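Local coordinates for flavodoxin (Aquifex aeolicus, PDB 2ARK), which probably serves as a low-potential electron donor to redox enzymes, carrying its electrons on an FMN cofactor, at residues A22-E27 with A153-G158; D54-G59 with D87-C92. One frame throughout, in Å; residues are numbered along the deposited sequence.

Contact 1: residues A22-E27 with A153-G158; sequences AELVAE and ACRRLG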
ATOM      1  N   ALA A  22       2.240 -15.735  17.244  1.00 27.98           N
ATOM      2  CA  ALA A  22       3.716 -15.797  17.182  1.00 26.61           C
ATOM      3  C   ALA A  22       4.231 -17.154  17.607  1.00 26.59           C
ATOM      4  O   ALA A  22       5.224 -17.660  17.066  1.00 25.51           O
ATOM      5  CB  ALA A  22       4.300 -14.735  18.059  1.00 26.18           C
ATOM      6  N   GLU A  23       3.526 -17.748  18.576  1.00 26.94           N
ATOM      7  CA  GLU A  23       3.911 -19.038  19.121  1.00 27.58           C
ATOM      8  C   GLU A  23       3.670 -20.117  18.074  1.00 28.18           C
ATOM      9  O   GLU A  23       4.454 -21.063  17.963  1.00 29.05           O
ATOM     10  CB  GLU A  23       3.132 -19.338  20.393  1.00 27.14           C
ATOM     11  CG  GLU A  23       3.611 -18.604  21.611  1.00 28.49           C
ATOM     12  CD  GLU A  23       2.613 -18.670  22.768  1.00 32.28           C
ATOM     13  OE1 GLU A  23       1.449 -19.073  22.557  1.00 34.71           O
ATOM     14  OE2 GLU A  23       2.982 -18.315  23.907  1.00 34.89           O
ATOM     15  N   LEU A  24       2.587 -19.959  17.311  1.00 28.40           N
ATOM     16  CA  LEU A  24       2.209 -20.881  16.249  1.00 28.39           C
ATOM     17  C   LEU A  24       3.105 -20.752  15.029  1.00 28.30           C
ATOM     18  O   LEU A  24       3.446 -21.765  14.407  1.00 28.06           O
ATOM     19  CB  LEU A  24       0.752 -20.679  15.858  1.00 28.25           C
ATOM     20  CG  LEU A  24      -0.243 -21.232  16.895  1.00 28.89           C
ATOM     21  CD1 LEU A  24      -1.626 -20.581  16.746  1.00 27.03           C
ATOM     22  CD2 LEU A  24      -0.316 -22.763  16.875  1.00 26.97           C
ATOM     23  N   VAL A  25       3.500 -19.518  14.706  1.00 27.93           N
ATOM     24  CA  VAL A  25       4.505 -19.279  13.657  1.00 27.29           C
ATOM     25  C   VAL A  25       5.826 -20.003  14.010  1.00 27.16           C
ATOM     26  O   VAL A  25       6.424 -20.691  13.171  1.00 26.96           O
ATOM     27  CB  VAL A  25       4.747 -17.746  13.406  1.00 27.34           C
ATOM     28  CG1 VAL A  25       5.889 -17.522  12.407  1.00 26.04           C
ATOM     29  CG2 VAL A  25       3.491 -17.079  12.918  1.00 25.56           C
ATOM     30  N   ALA A  26       6.230 -19.863  15.270  1.00 26.98           N
ATOM     31  CA  ALA A  26       7.486 -20.391  15.778  1.00 26.42           C
ATOM     32  C   ALA A  26       7.475 -21.912  15.768  1.00 26.70           C
ATOM     33  O   ALA A  26       8.487 -22.543  15.424  1.00 26.83           O
ATOM     34  CB  ALA A  26       7.720 -19.891  17.173  1.00 26.35           C
ATOM     35  N   GLU A  27       6.340 -22.490  16.178  1.00 26.21           N
ATOM     36  CA  GLU A  27       6.087 -23.910  16.039  1.00 25.82           C
ATOM     37  C   GLU A  27       6.104 -24.331  14.562  1.00 25.43           C
ATOM     38  O   GLU A  27       6.665 -25.356  14.218  1.00 24.91           O
ATOM     39  CB  GLU A  27       4.757 -24.265  16.684  1.00 25.96           C
ATOM     40  CG  GLU A  27       4.393 -25.728  16.579  1.00 29.24           C
ATOM     41  CD  GLU A  27       2.917 -25.987  16.809  1.00 33.52           C
ATOM     42  OE1 GLU A  27       2.333 -26.822  16.080  1.00 35.20           O
ATOM     43  OE2 GLU A  27       2.342 -25.351  17.713  1.00 34.95           O
ATOM     44  N   ALA A 153      -2.827 -21.418   9.472  1.00 27.50           N
ATOM     45  CA  ALA A 153      -2.253 -20.261   8.746  1.00 26.39           C
ATOM     46  C   ALA A 153      -0.953 -19.795   9.408  1.00 26.51           C
ATOM     47  O   ALA A 153       0.031 -19.517   8.724  1.00 25.86           O
ATOM     48  CB  ALA A 153      -3.260 -19.117   8.688  1.00 25.48           C
ATOM     49  N   CYS A 154      -0.974 -19.735  10.746  1.00 26.68           N
ATOM     50  CA  CYS A 154       0.136 -19.248  11.556  1.00 27.62           C
ATOM     51  C   CYS A 154       1.297 -20.183  11.473  1.00 27.30           C
ATOM     52  O   CYS A 154       2.413 -19.770  11.253  1.00 28.74           O
ATOM     53  CB  CYS A 154      -0.275 -19.086  13.017  1.00 27.26           C
ATOM     54  SG  CYS A 154      -1.434 -17.722  13.308  1.00 32.23           S
ATOM     55  N   ARG A 155       1.023 -21.454  11.648  1.00 27.38           N
ATOM     56  CA  ARG A 155       2.006 -22.474  11.440  1.00 26.72           C
ATOM     57  C   ARG A 155       2.603 -22.438  10.034  1.00 27.11           C
ATOM     58  O   ARG A 155       3.829 -22.509   9.879  1.00 27.50           O
ATOM     59  CB  ARG A 155       1.382 -23.825  11.717  1.00 26.80           C
ATOM     60  CG  ARG A 155       1.010 -24.089  13.158  1.00 24.33           C
ATOM     61  CD  ARG A 155       0.760 -25.610  13.355  1.00 24.91           C
ATOM     62  NE  ARG A 155       0.041 -25.855  14.603  1.00 25.98           N
ATOM     63  CZ  ARG A 155      -1.277 -26.043  14.698  1.00 27.39           C
ATOM     64  NH1 ARG A 155      -2.036 -26.059  13.601  1.00 27.80           N
ATOM     65  NH2 ARG A 155      -1.840 -26.234  15.897  1.00 26.13           N
ATOM     66  N   ARG A 156       1.758 -22.315   9.015  1.00 26.79           N
ATOM     67  CA  ARG A 156       2.247 -22.335   7.633  1.00 27.07           C
ATOM     68  C   ARG A 156       3.262 -21.227   7.311  1.00 27.67           C
ATOM     69  O   ARG A 156       4.252 -21.469   6.587  1.00 27.82           O
ATOM     70  CB  ARG A 156       1.102 -22.302   6.613  1.00 26.91           C
ATOM     71  CG  ARG A 156       1.576 -22.580   5.182  1.00 26.45           C
ATOM     72  CD  ARG A 156       2.182 -24.013   5.081  1.00 27.58           C
ATOM     73  NE  ARG A 156       1.313 -24.943   5.788  1.00 25.84           N
ATOM     74  CZ  ARG A 156       0.286 -25.578   5.238  1.00 23.61           C
ATOM     75  NH1 ARG A 156      -0.454 -26.369   5.982  1.00 20.60           N
ATOM     76  NH2 ARG A 156       0.013 -25.442   3.953  1.00 22.53           N
ATOM     77  N   LEU A 157       3.005 -20.023   7.833  1.00 27.44           N
ATOM     78  CA  LEU A 157       3.942 -18.921   7.703  1.00 27.04           C
ATOM     79  C   LEU A 157       5.354 -19.280   8.151  1.00 27.17           C
ATOM     80  O   LEU A 157       6.302 -19.087   7.406  1.00 26.71           O
ATOM     81  CB  LEU A 157       3.442 -17.692   8.454  1.00 26.38           C
ATOM     82  CG  LEU A 157       4.283 -16.436   8.105  1.00 26.47           C
ATOM     83  CD1 LEU A 157       4.022 -15.884   6.638  1.00 24.91           C
ATOM     84  CD2 LEU A 157       4.099 -15.385   9.149  1.00 22.09           C
ATOM     85  N   GLY A 158       5.483 -19.805   9.377  1.00 27.82           N
ATOM     86  CA  GLY A 158       6.777 -20.176   9.935  1.00 27.25           C
ATOM     87  C   GLY A 158       7.429 -21.304   9.163  1.00 27.27           C
ATOM     88  O   GLY A 158       8.653 -21.298   8.975  1.00 27.50           O
TER
HETATM   89  O   HOH W   1      -0.272 -26.216  18.294  1.00 27.96           O

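Contact 2: residues D54-G59 with D87-C92; sequences DGLAVG and DGKIAC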
ATOM      1  N   ASP A  54      18.495 -15.734   9.902  1.00 28.99           N
ATOM      2  CA  ASP A  54      18.482 -15.831   8.437  1.00 29.05           C
ATOM      3  C   ASP A  54      17.154 -15.328   7.911  1.00 28.69           C
ATOM      4  O   ASP A  54      17.106 -14.671   6.882  1.00 29.23           O
ATOM      5  CB  ASP A  54      18.713 -17.277   7.976  1.00 28.78           C
ATOM      6  CG  ASP A  54      20.091 -17.775   8.336  1.00 29.69           C
ATOM      7  OD1 ASP A  54      21.046 -17.015   8.082  1.00 32.16           O
ATOM      8  OD2 ASP A  54      20.233 -18.904   8.868  1.00 28.43           O
ATOM      9  N   GLY A  55      16.086 -15.669   8.637  1.00 28.22           N
ATOM     10  CA  GLY A  55      14.722 -15.329   8.315  1.00 27.07           C
ATOM     11  C   GLY A  55      14.029 -14.767   9.537  1.00 26.87           C
ATOM     12  O   GLY A  55      14.341 -15.159  10.664  1.00 25.95           O
ATOM     13  N   LEU A  56      13.117 -13.818   9.292  1.00 26.81           N
ATOM     14  CA  LEU A  56      12.329 -13.135  10.329  1.00 27.82           C
ATOM     15  C   LEU A  56      10.834 -13.200  10.044  1.00 27.22           C
ATOM     16  O   LEU A  56      10.414 -12.956   8.912  1.00 27.66           O
ATOM     17  CB  LEU A  56      12.682 -11.643  10.404  1.00 28.40           C
ATOM     18  CG  LEU A  56      14.073 -11.236  10.855  1.00 30.69           C
ATOM     19  CD1 LEU A  56      15.051 -11.328   9.645  1.00 31.59           C
ATOM     20  CD2 LEU A  56      13.995  -9.835  11.415  1.00 30.49           C
ATOM     21  N   ALA A  57      10.036 -13.504  11.070  1.00 26.43           N
ATOM     22  CA  ALA A  57       8.599 -13.239  11.018  1.00 25.51           C
ATOM     23  C   ALA A  57       8.322 -12.117  12.003  1.00 25.09           C
ATOM     24  O   ALA A  57       8.741 -12.168  13.144  1.00 25.46           O
ATOM     25  CB  ALA A  57       7.789 -14.499  11.348  1.00 25.17           C
ATOM     26  N   VAL A  58       7.669 -11.066  11.543  1.00 25.48           N
ATOM     27  CA  VAL A  58       7.456  -9.905  12.388  1.00 24.95           C
ATOM     28  C   VAL A  58       5.953  -9.737  12.540  1.00 24.77           C
ATOM     29  O   VAL A  58       5.260  -9.607  11.553  1.00 24.85           O
ATOM     30  CB  VAL A  58       8.100  -8.628  11.747  1.00 25.39           C
ATOM     31  CG1 VAL A  58       7.769  -7.369  12.578  1.00 24.69           C
ATOM     32  CG2 VAL A  58       9.623  -8.806  11.514  1.00 22.79           C
ATOM     33  N   GLY A  59       5.446  -9.779  13.766  1.00 24.60           N
ATOM     34  CA  GLY A  59       4.006  -9.693  13.988  1.00 23.18           C
ATOM     35  C   GLY A  59       3.618  -8.501  14.807  1.00 23.64           C
ATOM     36  O   GLY A  59       4.359  -8.064  15.692  1.00 23.36           O
ATOM     37  N   ASP A  87      21.300  -6.396   4.337  1.00 23.77           N
ATOM     38  CA  ASP A  87      20.488  -6.730   3.166  1.00 23.79           C
ATOM     39  C   ASP A  87      20.440  -8.220   2.905  1.00 24.34           C
ATOM     40  O   ASP A  87      21.410  -8.924   3.162  1.00 23.97           O
ATOM     41  CB  ASP A  87      21.049  -6.063   1.919  1.00 23.52           C
ATOM     42  CG  ASP A  87      21.033  -4.538   1.988  1.00 23.75           C
ATOM     43  OD1 ASP A  87      21.628  -3.962   2.926  1.00 23.13           O
ATOM     44  OD2 ASP A  87      20.442  -3.920   1.080  1.00 21.10           O
ATOM     45  N   GLY A  88      19.306  -8.697   2.388  1.00 24.90           N
ATOM     46  CA  GLY A  88      19.201 -10.090   1.955  1.00 25.12           C
ATOM     47  C   GLY A  88      18.795 -11.084   3.032  1.00 25.86           C
ATOM     48  O   GLY A  88      18.870 -12.293   2.817  1.00 25.95           O
ATOM     49  N   LYS A  89      18.381 -10.589   4.199  1.00 26.34           N
ATOM     50  CA  LYS A  89      17.663 -11.435   5.142  1.00 26.60           C
ATOM     51  C   LYS A  89      16.313 -11.679   4.527  1.00 27.16           C
ATOM     52  O   LYS A  89      15.874 -10.887   3.691  1.00 27.82           O
ATOM     53  CB  LYS A  89      17.543 -10.804   6.535  1.00 26.41           C
ATOM     54  CG  LYS A  89      18.790 -10.996   7.351  1.00 25.06           C
ATOM     55  CD  LYS A  89      18.751 -10.256   8.667  1.00 26.77           C
ATOM     56  CE  LYS A  89      20.180  -9.982   9.118  1.00 24.65           C
ATOM     57  NZ  LYS A  89      20.952 -11.236   9.270  1.00 25.04           N
ATOM     58  N   ILE A  90      15.684 -12.788   4.913  1.00 27.43           N
ATOM     59  CA  ILE A  90      14.381 -13.191   4.411  1.00 27.52           C
ATOM     60  C   ILE A  90      13.375 -12.936   5.523  1.00 28.57           C
ATOM     61  O   ILE A  90      13.633 -13.295   6.678  1.00 29.04           O
ATOM     62  CB  ILE A  90      14.389 -14.683   3.985  1.00 27.51           C
ATOM     63  CG1 ILE A  90      15.374 -14.880   2.823  1.00 27.67           C
ATOM     64  CG2 ILE A  90      12.996 -15.149   3.590  1.00 25.87           C
ATOM     65  CD1 ILE A  90      15.721 -16.300   2.509  1.00 28.42           C
ATOM     66  N   ALA A  91      12.253 -12.283   5.187  1.00 28.41           N
ATOM     67  CA  ALA A  91      11.255 -11.872   6.183  1.00 28.00           C
ATOM     68  C   ALA A  91       9.827 -11.962   5.667  1.00 28.42           C
ATOM     69  O   ALA A  91       9.593 -11.933   4.464  1.00 29.24           O
ATOM     70  CB  ALA A  91      11.535 -10.461   6.683  1.00 27.10           C
ATOM     71  N   CYS A  92       8.889 -12.106   6.606  1.00 28.58           N
ATOM     72  CA  CYS A  92       7.432 -12.053   6.379  1.00 27.72           C
ATOM     73  C   CYS A  92       6.772 -11.388   7.601  1.00 26.44           C
ATOM     74  O   CYS A  92       7.480 -10.980   8.527  1.00 25.62           O
ATOM     75  CB  CYS A  92       6.889 -13.456   6.174  1.00 27.55           C
ATOM     76  SG  CYS A  92       7.278 -14.586   7.557  1.00 30.78           S
TER
HETATM   77  O   HOH W   2      18.782 -14.864   4.628  1.00 25.59           O

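Contact 1: residues A22-E27 with A153-G158
Helices 17-30 and 148-168 of the flavodoxin-like alpha/beta sandwich pack against each other here, Val25 of the first meeting Gly158 of the second where the CA atoms come nearest each other. The axes of the short segments approach to 6.5 Å and cross at -47°, close enough for backbone to meet backbone. With no side chain on Gly158, its CA reaches the carbonyl of Val25 in a CA-H...O contact (CA to Val25 O 3.3 Å); a CB there would collide with that oxygen. A second such contact runs the other way, from Val25 CA to Cys154 O at 3.2 Å. Val25 straddles the seam: CG1, anti to the backbone N, lies over Gly158 CA, while CG2 rests on Cys154 O and Leu157 CD2. Beside it, Leu24 CB abuts Cys154 CB at 3.4 Å. Toward solvent, Arg155 and Glu27 run side by side in the same direction, both chains extended. Arg155 NE donates to Glu27 OE1 at 2.9 Å in a bent salt bridge (136° at the hydrogen) that comes from above the carboxylate plane, the two flat groups turned 46° apart. A water accepts from Arg155 NH2 and donates to Glu27 OE2, closing a second link, and Leu24 CD2 lies 3.9 Å from Arg155 NE. A leucine in place of Arg155 would probably leave the Glu27 carboxylate without its cationic mate, and the bridging water without its donor. Glu152, one turn back, pairs with Arg155 NH1. On the inner side, Val25 rests on Val9 of strand 5-11 and Phe94 of strand 90-97, and Leu157 on Cys92 and Phe94, which seats both helices on the same face of the central parallel sheet.

Contact 2: residues D54-G59 with D87-C92
Lys89 starts beside the beginning of strand 55-61, its CB lying 3.9 Å from Asp54 O and 4.0 Å from Leu56 CD1. CG stays near the same carbonyl, and CD passes Leu56 CD1 at 4.0 Å, the two side chains crossing at an angle. A bend at the last torsion (chi4 -59°) carries NZ to the carbonyl of Ala53, with a weak second bond to Val50 O. Asp54 O itself receives Ile90 N in a nearly straight bond (176° at the hydrogen), in the carbonyl plane, and also a water that donates to Gly88 O. From there the strands run parallel, as the two strands of a beta-alpha-beta crossover through helix 69-78. Leu56 N points to Ile90 O, whose modelled place is less certain; Cys92 N reaches Leu56 O at 2.9 Å, and Val58 N closes on Cys92 O at 3.0 Å. On one face of the sheet Leu56 CB meets Ala91 CB at 4.1 Å. On the other, Cys92 SG stands between its own backbone N and carbonyl carbon (chi1 56°), which places it 3.8 Å from Ala57 CB, against Leu161 of helix 148-168.

In the fold
From the N terminus the chain lays down strand 5-11 and then helix 17-30, which supplies the first half of contact 1. Both halves of contact 2 follow: strand 55-61 pairs with strand 90-97 after a short excursion through helix 69-78. Only much later, with helix 148-168, is contact 1 closed, so the 27-residue loop of contact 2 lies wholly within the 125-residue loop of contact 1. The centres are about 14 Å apart, yet the contacts touch: Leu157 CG packs on Cys92 SG at 3.6 Å and Val25 CG1 on Ala57 CB at 3.7 Å. Contact 1 thus joins two helices over strands that contact 2 holds together.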